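Local coordinates for protein phosphoglycerol transferase GacH (Streptococcus pyogenes MGAS5005, PDB 6DGM) that probably transfers sn-glycerol-1-phosphate to the group A streptococcal rhamnose polysaccharide, using the manganese-binding, sulfatase-like catalytic domain of a membrane protein, at residues I173-G177 and L178-D182; V185-N188 and I189-L192; L192-P195 and S196-Q199; K225-E229 and E230-N234; T236-A239 and R240-F244. All blocks are in the same frame, centred on the assembly; numbering follows the deposited sequence.

Contact 1 (I173-G177 and L178-D182)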
loop_
_atom_site.group_PDB
_atom_site.type_symbol
_atom_site.label_atom_id
_atom_site.label_comp_id
_atom_site.label_asym_id
_atom_site.label_seq_id
_atom_site.Cartn_x
_atom_site.Cartn_y
_atom_site.Cartn_z
ATOM N N ILE A 173 -11.250 21.889 4.963
ATOM C CA ILE A 173 -10.413 21.119 5.875
ATOM C C ILE A 173 -11.039 21.137 7.260
ATOM O O ILE A 173 -11.380 22.201 7.787
ATOM C CB ILE A 173 -8.997 21.707 5.916
ATOM C CG1 ILE A 173 -8.318 21.596 4.556
ATOM C CG2 ILE A 173 -8.148 21.014 6.969
ATOM C CD1 ILE A 173 -7.032 22.380 4.477
ATOM N N GLU A 174 -11.188 19.956 7.852
ATOM C CA GLU A 174 -11.651 19.819 9.221
ATOM C C GLU A 174 -10.767 18.793 9.907
ATOM O O GLU A 174 -10.229 17.885 9.259
ATOM C CB GLU A 174 -13.085 19.308 9.288
ATOM C CG GLU A 174 -14.102 20.236 8.662
ATOM C CD GLU A 174 -15.500 19.648 8.712
ATOM O OE1 GLU A 174 -15.690 18.508 8.212
ATOM O OE2 GLU A 174 -16.394 20.312 9.281
ATOM N N ASN A 175 -10.595 18.965 11.213
ATOM C CA ASN A 175 -9.813 18.040 12.011
ATOM C C ASN A 175 -10.757 17.132 12.786
ATOM O O ASN A 175 -11.811 17.564 13.257
ATOM C CB ASN A 175 -8.946 18.766 13.036
ATOM C CG ASN A 175 -7.836 19.590 12.437
ATOM O OD1 ASN A 175 -7.182 20.344 13.159
ATOM N ND2 ASN A 175 -7.605 19.464 11.149
ATOM N N VAL A 176 -10.385 15.867 12.882
ATOM C CA VAL A 176 -10.994 14.889 13.773
ATOM C C VAL A 176 -9.818 14.343 14.581
ATOM O O VAL A 176 -8.895 13.725 14.014
ATOM C CB VAL A 176 -11.729 13.788 13.010
ATOM C CG1 VAL A 176 -11.984 12.591 13.897
ATOM C CG2 VAL A 176 -13.045 14.341 12.434
ATOM N N GLY A 177 -9.816 14.615 15.881
ATOM C CA GLY A 177 -8.583 14.550 16.644
ATOM C C GLY A 177 -7.763 15.808 16.412
ATOM O O GLY A 177 -8.294 16.878 16.119
ATOM N N LEU A 178 -6.450 15.679 16.565
ATOM C CA LEU A 178 -5.570 16.827 16.400
ATOM C C LEU A 178 -5.244 17.144 14.941
ATOM O O LEU A 178 -4.787 18.261 14.656
ATOM C CB LEU A 178 -4.258 16.564 17.133
ATOM C CG LEU A 178 -4.389 16.391 18.642
ATOM C CD1 LEU A 178 -3.073 15.958 19.219
ATOM C CD2 LEU A 178 -4.869 17.692 19.264
ATOM N N LEU A 179 -5.466 16.206 14.023
ATOM C CA LEU A 179 -4.962 16.294 12.658
ATOM C C LEU A 179 -6.116 16.236 11.660
ATOM O O LEU A 179 -7.280 16.052 12.028
ATOM C CB LEU A 179 -3.918 15.196 12.420
ATOM C CG LEU A 179 -2.759 15.205 13.428
ATOM C CD1 LEU A 179 -1.979 13.920 13.364
ATOM C CD2 LEU A 179 -1.846 16.399 13.170
ATOM N N THR A 180 -5.772 16.390 10.383
ATOM C CA THR A 180 -6.776 16.483 9.330
ATOM C C THR A 180 -7.601 15.204 9.269
ATOM O O THR A 180 -7.057 14.096 9.233
ATOM C CB THR A 180 -6.108 16.678 7.971
ATOM O OG1 THR A 180 -5.365 17.894 7.925
ATOM C CG2 THR A 180 -7.150 16.725 6.868
ATOM N N SER A 181 -8.921 15.358 9.236
ATOM C CA SER A 181 -9.782 14.184 9.268
ATOM C C SER A 181 -9.690 13.351 7.985
ATOM O O SER A 181 -9.445 13.858 6.882
ATOM C CB SER A 181 -11.244 14.593 9.448
ATOM O OG SER A 181 -11.729 15.318 8.330
ATOM N N ASP A 182 -9.947 12.053 8.143
ATOM C CA ASP A 182 -10.107 11.190 6.973
ATOM C C ASP A 182 -11.311 11.619 6.136
ATOM O O ASP A 182 -11.277 11.510 4.910
ATOM C CB ASP A 182 -10.250 9.728 7.401
ATOM C CG ASP A 182 -8.951 9.126 7.899
ATOM O OD1 ASP A 182 -7.878 9.748 7.771
ATOM O OD2 ASP A 182 -9.007 7.995 8.417
HETATM O O HOH W 1 -14.206 16.133 8.897
HETATM O O HOH W 2 -5.614 20.135 9.597
HETATM O O HOH W 3 -4.728 20.630 13.423
HETATM O O HOH W 4 -6.279 13.422 14.446
#

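Contact 2 (V185-N188 and I189-L192)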
loop_
_atom_site.group_PDB
_atom_site.type_symbol
_atom_site.label_atom_id
_atom_site.label_comp_id
_atom_site.label_asym_id
_atom_site.label_seq_id
_atom_site.Cartn_x
_atom_site.Cartn_y
_atom_site.Cartn_z
ATOM N N VAL A 185 -10.055 14.027 3.686
ATOM C CA VAL A 185 -9.315 13.363 2.612
ATOM C C VAL A 185 -10.276 12.699 1.628
ATOM O O VAL A 185 -10.184 12.890 0.401
ATOM C CB VAL A 185 -8.307 12.364 3.201
ATOM C CG1 VAL A 185 -7.651 11.563 2.101
ATOM C CG2 VAL A 185 -7.255 13.116 4.025
ATOM N N TYR A 186 -11.221 11.908 2.150
ATOM C CA TYR A 186 -12.139 11.177 1.283
ATOM C C TYR A 186 -12.958 12.126 0.421
ATOM O O TYR A 186 -13.153 11.876 -0.775
ATOM C CB TYR A 186 -13.062 10.308 2.136
ATOM C CG TYR A 186 -12.408 9.140 2.849
ATOM C CD1 TYR A 186 -11.317 8.488 2.308
ATOM C CD2 TYR A 186 -12.895 8.686 4.063
ATOM C CE1 TYR A 186 -10.732 7.421 2.959
ATOM C CE2 TYR A 186 -12.327 7.625 4.709
ATOM C CZ TYR A 186 -11.245 6.989 4.145
ATOM O OH TYR A 186 -10.679 5.915 4.790
ATOM N N ASN A 187 -13.437 13.232 1.000
ATOM C CA ASN A 187 -14.277 14.139 0.235
ATOM C C ASN A 187 -13.469 14.895 -0.805
ATOM O O ASN A 187 -13.990 15.227 -1.876
ATOM C CB ASN A 187 -15.048 15.054 1.173
ATOM C CG ASN A 187 -16.263 14.355 1.753
ATOM O OD1 ASN A 187 -16.754 13.372 1.181
ATOM N ND2 ASN A 187 -16.765 14.859 2.861
ATOM N N ASN A 188 -12.187 15.121 -0.535
ATOM C CA ASN A 188 -11.324 15.716 -1.552
ATOM C C ASN A 188 -11.022 14.733 -2.683
ATOM O O ASN A 188 -10.923 15.142 -3.839
ATOM C CB ASN A 188 -10.067 16.280 -0.913
ATOM C CG ASN A 188 -10.269 17.683 -0.405
ATOM O OD1 ASN A 188 -9.997 18.656 -1.113
ATOM N ND2 ASN A 188 -10.795 17.809 0.816
ATOM N N ILE A 189 -10.876 13.432 -2.385
ATOM C CA ILE A 189 -10.793 12.452 -3.472
ATOM C C ILE A 189 -12.048 12.526 -4.335
ATOM O O ILE A 189 -11.978 12.648 -5.563
ATOM C CB ILE A 189 -10.606 11.031 -2.926
ATOM C CG1 ILE A 189 -9.288 10.903 -2.152
ATOM C CG2 ILE A 189 -10.636 10.000 -4.093
ATOM C CD1 ILE A 189 -9.217 9.620 -1.394
ATOM N N LEU A 190 -13.217 12.455 -3.696
ATOM C CA LEU A 190 -14.476 12.426 -4.438
ATOM C C LEU A 190 -14.631 13.643 -5.344
ATOM O O LEU A 190 -15.130 13.524 -6.468
ATOM C CB LEU A 190 -15.652 12.325 -3.469
ATOM C CG LEU A 190 -15.774 11.002 -2.714
ATOM C CD1 LEU A 190 -16.855 11.094 -1.630
ATOM C CD2 LEU A 190 -16.052 9.832 -3.645
ATOM N N SER A 191 -14.209 14.826 -4.873
ATOM C CA SER A 191 -14.346 16.031 -5.676
ATOM C C SER A 191 -13.417 16.050 -6.887
ATOM O O SER A 191 -13.636 16.844 -7.810
ATOM C CB SER A 191 -14.084 17.265 -4.811
ATOM O OG SER A 191 -12.711 17.355 -4.486
ATOM N N LEU A 192 -12.378 15.220 -6.899
ATOM C CA LEU A 192 -11.447 15.189 -8.018
ATOM C C LEU A 192 -11.709 14.040 -8.979
ATOM O O LEU A 192 -11.143 14.036 -10.083
ATOM C CB LEU A 192 -10.016 15.085 -7.501
ATOM C CG LEU A 192 -9.497 16.292 -6.722
ATOM C CD1 LEU A 192 -8.130 15.982 -6.090
ATOM C CD2 LEU A 192 -9.404 17.487 -7.620
HETATM O O HOH W 5 -10.048 18.613 -3.894
#

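Contact 3 (L192-P195 and S196-Q199)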
loop_
_atom_site.group_PDB
_atom_site.type_symbol
_atom_site.label_atom_id
_atom_site.label_comp_id
_atom_site.label_asym_id
_atom_site.label_seq_id
_atom_site.Cartn_x
_atom_site.Cartn_y
_atom_site.Cartn_z
ATOM N N LEU A 192 -12.378 15.220 -6.899
ATOM C CA LEU A 192 -11.447 15.189 -8.018
ATOM C C LEU A 192 -11.709 14.040 -8.979
ATOM O O LEU A 192 -11.143 14.036 -10.083
ATOM C CB LEU A 192 -10.016 15.085 -7.501
ATOM C CG LEU A 192 -9.497 16.292 -6.722
ATOM C CD1 LEU A 192 -8.130 15.982 -6.090
ATOM C CD2 LEU A 192 -9.404 17.487 -7.620
ATOM N N ILE A 193 -12.552 13.075 -8.601
ATOM C CA ILE A 193 -12.853 11.966 -9.504
ATOM C C ILE A 193 -13.603 12.493 -10.714
ATOM O O ILE A 193 -14.616 13.200 -10.594
ATOM C CB ILE A 193 -13.629 10.851 -8.789
ATOM C CG1 ILE A 193 -12.702 10.155 -7.787
ATOM C CG2 ILE A 193 -14.159 9.829 -9.812
ATOM C CD1 ILE A 193 -13.396 9.175 -6.865
ATOM N N ASN A 194 -13.111 12.131 -11.894
ATOM C CA ASN A 194 -13.643 12.588 -13.171
ATOM C C ASN A 194 -13.997 11.327 -13.935
ATOM O O ASN A 194 -13.088 10.639 -14.446
ATOM C CB ASN A 194 -12.602 13.401 -13.929
ATOM C CG ASN A 194 -13.114 13.891 -15.283
ATOM O OD1 ASN A 194 -14.170 13.465 -15.758
ATOM N ND2 ASN A 194 -12.363 14.782 -15.909
ATOM N N PRO A 195 -15.280 10.970 -14.018
ATOM C CA PRO A 195 -15.674 9.725 -14.696
ATOM C C PRO A 195 -15.296 9.651 -16.162
ATOM O O PRO A 195 -15.362 8.559 -16.742
ATOM C CB PRO A 195 -17.205 9.682 -14.528
ATOM C CG PRO A 195 -17.542 10.700 -13.491
ATOM C CD PRO A 195 -16.438 11.711 -13.465
ATOM N N SER A 196 -14.946 10.775 -16.797
ATOM C CA SER A 196 -14.527 10.780 -18.193
ATOM C C SER A 196 -13.060 10.414 -18.367
ATOM O O SER A 196 -12.582 10.355 -19.510
ATOM C CB SER A 196 -14.743 12.164 -18.791
ATOM O OG SER A 196 -16.118 12.488 -18.787
ATOM N N GLU A 197 -12.345 10.179 -17.273
ATOM C CA GLU A 197 -10.932 9.853 -17.324
ATOM C C GLU A 197 -10.662 8.620 -16.469
ATOM O O GLU A 197 -11.413 8.300 -15.548
ATOM C CB GLU A 197 -10.074 10.996 -16.770
ATOM C CG GLU A 197 -10.256 12.329 -17.462
ATOM C CD GLU A 197 -9.658 12.384 -18.850
ATOM O OE1 GLU A 197 -8.683 11.650 -19.146
ATOM O OE2 GLU A 197 -10.168 13.181 -19.675
ATOM N N SER A 198 -9.572 7.934 -16.789
ATOM C CA SER A 198 -8.992 6.924 -15.909
ATOM C C SER A 198 -7.896 7.590 -15.094
ATOM O O SER A 198 -6.929 8.130 -15.657
ATOM C CB SER A 198 -8.420 5.760 -16.720
ATOM O OG SER A 198 -9.470 5.023 -17.319
ATOM N N GLN A 199 -8.048 7.558 -13.766
ATOM C CA GLN A 199 -7.174 8.278 -12.863
ATOM C C GLN A 199 -6.484 7.328 -11.894
ATOM O O GLN A 199 -7.009 6.268 -11.541
ATOM C CB GLN A 199 -7.974 9.315 -12.060
ATOM C CG GLN A 199 -8.632 10.376 -12.918
ATOM C CD GLN A 199 -9.649 11.166 -12.118
ATOM O OE1 GLN A 199 -10.645 10.611 -11.657
ATOM N NE2 GLN A 199 -9.385 12.446 -11.923
#

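Contact 4 (K225-E229 and E230-N234)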
loop_
_atom_site.group_PDB
_atom_site.type_symbol
_atom_site.label_atom_id
_atom_site.label_comp_id
_atom_site.label_asym_id
_atom_site.label_seq_id
_atom_site.Cartn_x
_atom_site.Cartn_y
_atom_site.Cartn_z
ATOM N N LYS A 225 -3.643 -5.688 29.160
ATOM C CA LYS A 225 -3.154 -6.356 30.356
ATOM C C LYS A 225 -1.857 -5.707 30.818
ATOM O O LYS A 225 -0.907 -5.563 30.043
ATOM C CB LYS A 225 -2.918 -7.840 30.047
ATOM C CG LYS A 225 -2.529 -8.671 31.250
ATOM C CD LYS A 225 -2.316 -10.140 30.886
ATOM C CE LYS A 225 -1.802 -10.929 32.082
ATOM N NZ LYS A 225 -1.793 -12.399 31.832
ATOM N N ASN A 226 -1.840 -5.273 32.079
ATOM C CA ASN A 226 -0.652 -4.664 32.674
ATOM C C ASN A 226 -0.227 -3.382 31.969
ATOM O O ASN A 226 0.919 -2.940 32.122
ATOM C CB ASN A 226 0.505 -5.656 32.716
ATOM C CG ASN A 226 0.199 -6.838 33.585
ATOM O OD1 ASN A 226 -0.339 -6.679 34.675
ATOM N ND2 ASN A 226 0.508 -8.037 33.101
ATOM N N PHE A 227 -1.131 -2.749 31.231
ATOM C CA PHE A 227 -0.797 -1.481 30.610
ATOM C C PHE A 227 -0.715 -0.379 31.660
ATOM O O PHE A 227 -1.431 -0.392 32.670
ATOM C CB PHE A 227 -1.857 -1.061 29.595
ATOM C CG PHE A 227 -1.715 -1.700 28.249
ATOM C CD1 PHE A 227 -1.020 -2.881 28.075
ATOM C CD2 PHE A 227 -2.285 -1.103 27.157
ATOM C CE1 PHE A 227 -0.918 -3.467 26.811
ATOM C CE2 PHE A 227 -2.180 -1.665 25.896
ATOM C CZ PHE A 227 -1.493 -2.850 25.722
ATOM N N THR A 228 0.139 0.607 31.392
ATOM C CA THR A 228 0.135 1.830 32.170
ATOM C C THR A 228 -1.116 2.651 31.849
ATOM O O THR A 228 -1.808 2.423 30.850
ATOM C CB THR A 228 1.354 2.678 31.824
ATOM O OG1 THR A 228 1.260 3.105 30.462
ATOM C CG2 THR A 228 2.642 1.882 32.026
ATOM N N GLU A 229 -1.392 3.639 32.705
ATOM C CA GLU A 229 -2.497 4.552 32.428
ATOM C C GLU A 229 -2.330 5.212 31.067
ATOM O O GLU A 229 -3.292 5.319 30.295
ATOM C CB GLU A 229 -2.570 5.604 33.533
ATOM C CG GLU A 229 -2.976 5.050 34.898
ATOM C CD GLU A 229 -1.788 4.594 35.778
ATOM O OE1 GLU A 229 -0.669 4.342 35.259
ATOM O OE2 GLU A 229 -1.986 4.494 37.009
ATOM N N GLU A 230 -1.107 5.649 30.751
ATOM C CA GLU A 230 -0.850 6.315 29.476
ATOM C C GLU A 230 -1.094 5.381 28.300
ATOM O O GLU A 230 -1.679 5.782 27.289
ATOM C CB GLU A 230 0.589 6.832 29.459
ATOM C CG GLU A 230 1.035 7.475 28.150
ATOM C CD GLU A 230 2.485 7.991 28.202
ATOM O OE1 GLU A 230 3.157 7.867 29.261
ATOM O OE2 GLU A 230 2.944 8.528 27.175
ATOM N N GLU A 231 -0.618 4.136 28.396
ATOM C CA GLU A 231 -0.850 3.176 27.328
ATOM C C GLU A 231 -2.342 2.946 27.116
ATOM O O GLU A 231 -2.813 2.906 25.972
ATOM C CB GLU A 231 -0.123 1.863 27.639
ATOM C CG GLU A 231 1.402 1.977 27.474
ATOM C CD GLU A 231 2.195 0.843 28.128
ATOM O OE1 GLU A 231 1.676 0.118 29.013
ATOM O OE2 GLU A 231 3.374 0.687 27.757
ATOM N N ASN A 232 -3.100 2.789 28.202
ATOM C CA ASN A 232 -4.539 2.584 28.083
ATOM C C ASN A 232 -5.221 3.811 27.491
ATOM O O ASN A 232 -6.151 3.688 26.689
ATOM C CB ASN A 232 -5.153 2.281 29.449
ATOM C CG ASN A 232 -4.950 0.838 29.880
ATOM O OD1 ASN A 232 -4.699 -0.023 29.044
ATOM N ND2 ASN A 232 -5.088 0.569 31.186
ATOM N N HIS A 233 -4.770 5.004 27.874
ATOM C CA HIS A 233 -5.386 6.223 27.356
ATOM C C HIS A 233 -5.102 6.384 25.871
ATOM O O HIS A 233 -5.999 6.732 25.094
ATOM C CB HIS A 233 -4.868 7.436 28.132
ATOM C CG HIS A 233 -5.596 8.705 27.814
ATOM N ND1 HIS A 233 -6.943 8.858 28.039
ATOM C CD2 HIS A 233 -5.172 9.867 27.262
ATOM C CE1 HIS A 233 -7.320 10.063 27.654
ATOM N NE2 HIS A 233 -6.264 10.701 27.187
ATOM N N ASN A 234 -3.854 6.148 25.457
ATOM C CA ASN A 234 -3.532 6.201 24.039
ATOM C C ASN A 234 -4.348 5.188 23.242
ATOM O O ASN A 234 -4.871 5.507 22.170
ATOM C CB ASN A 234 -2.043 5.940 23.835
ATOM C CG ASN A 234 -1.203 7.176 24.044
ATOM O OD1 ASN A 234 -1.659 8.290 23.844
ATOM N ND2 ASN A 234 0.036 6.979 24.459
HETATM O O HOH W 6 2.805 -1.948 30.294
#

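Contact 5 (T236-A239 and R240-F244)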
loop_
_atom_site.group_PDB
_atom_site.type_symbol
_atom_site.label_atom_id
_atom_site.label_comp_id
_atom_site.label_asym_id
_atom_site.label_seq_id
_atom_site.Cartn_x
_atom_site.Cartn_y
_atom_site.Cartn_z
ATOM N N THR A 236 -7.252 3.908 24.007
ATOM C CA THR A 236 -8.642 4.355 23.973
ATOM C C THR A 236 -8.832 5.480 22.968
ATOM O O THR A 236 -9.776 5.455 22.172
ATOM C CB THR A 236 -9.073 4.779 25.377
ATOM O OG1 THR A 236 -9.116 3.622 26.217
ATOM C CG2 THR A 236 -10.457 5.469 25.366
ATOM N N SER A 237 -7.951 6.490 23.000
ATOM C CA SER A 237 -8.057 7.594 22.051
ATOM C C SER A 237 -7.925 7.100 20.615
ATOM O O SER A 237 -8.658 7.545 19.722
ATOM C CB SER A 237 -6.946 8.619 22.319
ATOM O OG SER A 237 -7.000 9.099 23.650
ATOM N N TYR A 238 -6.960 6.213 20.372
ATOM C CA TYR A 238 -6.777 5.638 19.042
ATOM C C TYR A 238 -8.009 4.860 18.595
ATOM O O TYR A 238 -8.437 4.975 17.438
ATOM C CB TYR A 238 -5.551 4.729 19.070
ATOM C CG TYR A 238 -5.374 3.874 17.840
ATOM C CD1 TYR A 238 -4.831 4.412 16.691
ATOM C CD2 TYR A 238 -5.748 2.534 17.846
ATOM C CE1 TYR A 238 -4.673 3.620 15.556
ATOM C CE2 TYR A 238 -5.582 1.738 16.734
ATOM C CZ TYR A 238 -5.054 2.296 15.588
ATOM O OH TYR A 238 -4.889 1.501 14.469
ATOM N N ALA A 239 -8.591 4.044 19.492
ATOM C CA ALA A 239 -9.769 3.266 19.123
ATOM C C ALA A 239 -10.946 4.175 18.775
ATOM O O ALA A 239 -11.705 3.891 17.836
ATOM C CB ALA A 239 -10.165 2.298 20.239
ATOM N N ARG A 240 -11.117 5.261 19.525
ATOM C CA ARG A 240 -12.152 6.236 19.208
ATOM C C ARG A 240 -11.929 6.826 17.823
ATOM O O ARG A 240 -12.863 6.941 17.027
ATOM C CB ARG A 240 -12.189 7.331 20.275
ATOM C CG ARG A 240 -12.740 6.843 21.588
ATOM C CD ARG A 240 -12.438 7.815 22.700
ATOM N NE ARG A 240 -13.062 7.357 23.937
ATOM C CZ ARG A 240 -12.825 7.863 25.137
ATOM N NH1 ARG A 240 -11.962 8.857 25.283
ATOM N NH2 ARG A 240 -13.440 7.352 26.192
ATOM N N LEU A 241 -10.685 7.214 17.520
ATOM C CA LEU A 241 -10.373 7.756 16.201
ATOM C C LEU A 241 -10.624 6.730 15.101
ATOM O O LEU A 241 -11.149 7.074 14.036
ATOM C CB LEU A 241 -8.928 8.261 16.185
ATOM C CG LEU A 241 -8.706 9.526 17.021
ATOM C CD1 LEU A 241 -7.214 9.805 17.158
ATOM C CD2 LEU A 241 -9.367 10.730 16.398
ATOM N N LEU A 242 -10.303 5.458 15.350
ATOM C CA LEU A 242 -10.600 4.430 14.358
ATOM C C LEU A 242 -12.092 4.363 14.056
ATOM O O LEU A 242 -12.492 4.094 12.912
ATOM C CB LEU A 242 -10.133 3.052 14.811
ATOM C CG LEU A 242 -8.659 2.711 14.682
ATOM C CD1 LEU A 242 -8.490 1.206 14.936
ATOM C CD2 LEU A 242 -8.048 3.078 13.345
ATOM N N SER A 243 -12.932 4.553 15.084
ATOM C CA SER A 243 -14.374 4.457 14.877
ATOM C C SER A 243 -14.861 5.484 13.857
ATOM O O SER A 243 -15.802 5.202 13.096
ATOM C CB SER A 243 -15.111 4.583 16.215
ATOM O OG SER A 243 -15.276 5.939 16.600
ATOM N N PHE A 244 -14.243 6.675 13.824
ATOM C CA PHE A 244 -14.599 7.669 12.812
ATOM C C PHE A 244 -14.101 7.233 11.441
ATOM O O PHE A 244 -14.835 7.287 10.449
ATOM C CB PHE A 244 -14.008 9.051 13.145
ATOM C CG PHE A 244 -14.637 9.722 14.331
ATOM C CD1 PHE A 244 -15.841 10.385 14.202
ATOM C CD2 PHE A 244 -14.003 9.726 15.569
ATOM C CE1 PHE A 244 -16.431 11.016 15.299
ATOM C CE2 PHE A 244 -14.595 10.339 16.663
ATOM C CZ PHE A 244 -15.804 10.992 16.531
#

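Contact 1 (I173-G177 and L178-D182)
Val176 carries its CG1 anti to the backbone N (chi1 163°), which turns the other branch toward the returning chain: CG2 meets CB of Ser181 at 3.5 Å, tighter than ordinary van der Waals contact. The two are neighbours across a small beta hairpin, in which strand 175-176 folds back through Gly177 and Leu178 onto strand 179-180. Asn175 and Thr180 face each other as an antiparallel non-hydrogen-bonded pair, their CA atoms 4.3 Å apart and their side chains diverging.

Two backbone bonds of unequal quality close the hairpin. Ser181 N gives a nearly straight one to Glu174 O (2.8 Å, 172° at the hydrogen), arriving in the carbonyl plane. Val176 N reaches Leu179 O at 3.2 Å with a clear bend. The same Leu179 oxygen receives a CA-H...O contact from Asn175. Ser181 also stands at the N-cap position of the helix that follows, and its hydroxyl is hydrogen-bonded to Thr184.

Val176 also touches Leu241 and Phe244 of helix 229-257, and through it the hairpin packs on that helix of the alkaline-phosphatase-like domain.

Water does much of the remaining joining. Water 1 links OE1 of Glu174 to OG of Ser181. Asn175, its CG beside the backbone N (chi1 -68°), sets both ends of its amide to use: ND2 donates to water 2 at 2.6 Å, which also bonds OG1 of Thr180, while OD1 accepts from water 3, whose second proton goes to Leu178 O at 2.7 Å.

Contact 2 (V185-N188 and I189-L192)
Val185 O takes the N-H of Ile189 at 2.9 Å and Tyr186 O that of Leu190 at 3.0 Å, two successive rungs of the alpha-helical ladder of helix 182-192, which goes on from Asn187 O to Ser191 N. The next rung, Leu192 N to Asn188 O, is weak at 3.4 Å. The helix lies in the beta-alpha-beta crossover from strand 159-162 to strand 200-204, part of the alkaline-phosphatase-like fold.

Along its sheet-facing side, CD1 of Ile189 lies 4.3 Å from CG1 of Val185. That same methyl comes to the Tyr186 ring near the ring plane, at the edge, 4.4 Å from CD1. Val185 and Ile189 both go on to touch strand 200-204. Tyr186 leads instead to helix 229-257, where its ring stacks on Phe252 and its hydroxyl bonds Thr249. Leu190 packs on that helix too, and within its own helix its CD1 lies 3.6 Å from OD1 of Asn187.

Buried Asn188 is held at both ends of its amide: ND2 donates to Thr184 O, and OD1 accepts from Lys171 N and from a water. Its backbone oxygen is just as busy. Besides the weak rung, it receives the hydroxyl of Ser191, which chi1 of 71° places between that residue's own N and carbonyl carbon, turned back along the helix. The hydroxyl approaches at 114° to the carbonyl bond and 31° out of its plane, OG to Asn188 O 2.9 Å. Water 5 spans the two side chains, donating to Asn188 OD1 and, at 3.0 Å, to Ser191 OG.

Contact 3 (L192-P195 and S196-Q199)
The side-chain amide of Gln199 bridges back to the chain at Leu192 and Asn194 with both its ends. At its NH2 edge, Leu192 O lies only 6° out of the amide plane and takes a straight bond from NE2 (3.0 Å). At the other end Asn194 N donates to OE1 at 2.9 Å from above the plane, 37° out of it. The segment between is a type I beta turn, Asn194 to Glu197, closed by Glu197 N on Asn194 O at 3.0 Å, in the loop from helix 182-192 to strand 200-204.

A second flat group, the amide of Asn194, adds an Asx turn: OD1 accepts from Ser196 N at 3.0 Å, again from above the carbonyl plane. CG of Asn194 is anti to its N (chi1 179°), which carries OD1 forward to the N-H of Ser196. Its ND2 meets CG of Glu197 at 3.6 Å, the amide and carboxylate steeply turned against each other; Glu197 sends OE1 on to Asn134.

Buried Gln199 also has backbone bonds to Val41 of strand 40-46, placing this surface loop beside the central sheet. OE1 of Gln199 additionally touches CA of Ile193 at 3.4 Å.

Contact 4 (K225-E229 and E230-N234)
Two backbone hydrogen bonds start the helical pattern: Asn232 N to Thr228 O at 3.0 Å, and His233 N to Glu229 O at 2.9 Å.

Side chain to backbone bonds come next, and they run both ways between Thr228 and Glu231. The hydroxyl of Thr228, at chi1 65° between its own N and carbonyl carbon, accepts from Glu231 N at 3.0 Å. In return OE1 of Glu231 accepts from Thr228 N at 2.9 Å, on the anti side of the carboxylate and 32° out of its plane. This reciprocal pair is a capping box, with Thr228 as the N-cap of helix 229-257, just after strand 222-224. A carboxylate so close to the start of a helix is probably stabilised in its charged form. The extended Glu231 chain lies against the threonine as well, CG to Thr228 OG1 3.2 Å.

There is one water-mediated link: water 6 donates both to Asn226 O and to OE1 of Glu231, so that oxygen holds a backbone N-H and a water proton together.

Packing contacts belong to Phe227. Its side chain crosses that of Glu231 at about a right angle, with CD2 of the ring 3.7 Å from Glu231 CB. The amide of Asn232 is turned only 27° from the ring plane and brings OD1 to 3.1 Å from Phe227 CB; that oxygen is bonded to Gly224 N. Beyond the turn, Phe227 reaches the loop at Pro277 and Ala280.

Contact 5 (T236-A239 and R240-F244)
Thr236 leads off by lying alongside Arg240, both side chains pointing the same way. Its CG2 methyl, anti to the backbone N, sits 3.4 Å above the centre of the guanidinium, covering one face, while Thr236 O takes the N-H of Arg240 at 3.0 Å. The extended arginine then spends its N-H groups on a nearby loop: NE bonds Ile220 O, and NH1 bonds Ser214 O. Thr236 OG1 turns to Ala222 N.

Ser237 contributes its carbonyl, which accepts from Leu241 N; CG of Leu241 lies 3.3 Å from that oxygen. The hydroxyl of Ser237 goes back one turn to His233 O.

Tyr238 has its CG anti to the backbone N (chi1 170°), which carries the ring forward along the helix, where Leu242 lies against one face. CG of Leu242 stands 4.0 Å from the ring centroid and 23° off the normal, a CH-pi contact, and its CD1 approaches CE2 at 3.5 Å. Trp212 meets the tyrosine ring edge-to-face, and the hydroxyl bonds both Ser48 O and Ser50 N.

Ala239 O accepts from Ser243 N at 3.1 Å, and Ser243 then turns its hydroxyl back onto Arg240 O, OG to O 2.6 Å, in the carbonyl plane on a lone pair.

Such i to i+4 pairing belongs to the alpha-helix; here, this buried part of helix 229-257 of the alkaline-phosphatase-like domain is tied through Tyr238 to residues Ser48 and Ser50, which follow manganese ligand Glu47.

Contacts 1, 2 and 3 run in series along the chain: the hairpin of contact 1 leads into the helix of contact 2, and Leu192 is shared by contacts 2 and 3. Contacts 4 and 5 lie successively on helix 229-257, centres 15 Å apart. The two groups meet where Val176 of contact 1 packs on Leu241 and Phe244 of contact 5, CG1 to Phe244 CD2 3.9 Å. Contacts 1, 2 and 5 lie near the active site: the side chains of Leu179 and Val185 are about 8 and 11 Å from the bound sn-glycerol-1-phosphate, and that of Tyr238 about 10 Å from manganese. Contacts 3 and 4 are outliers, centres 45 Å apart, on opposite sides of the chain's centre.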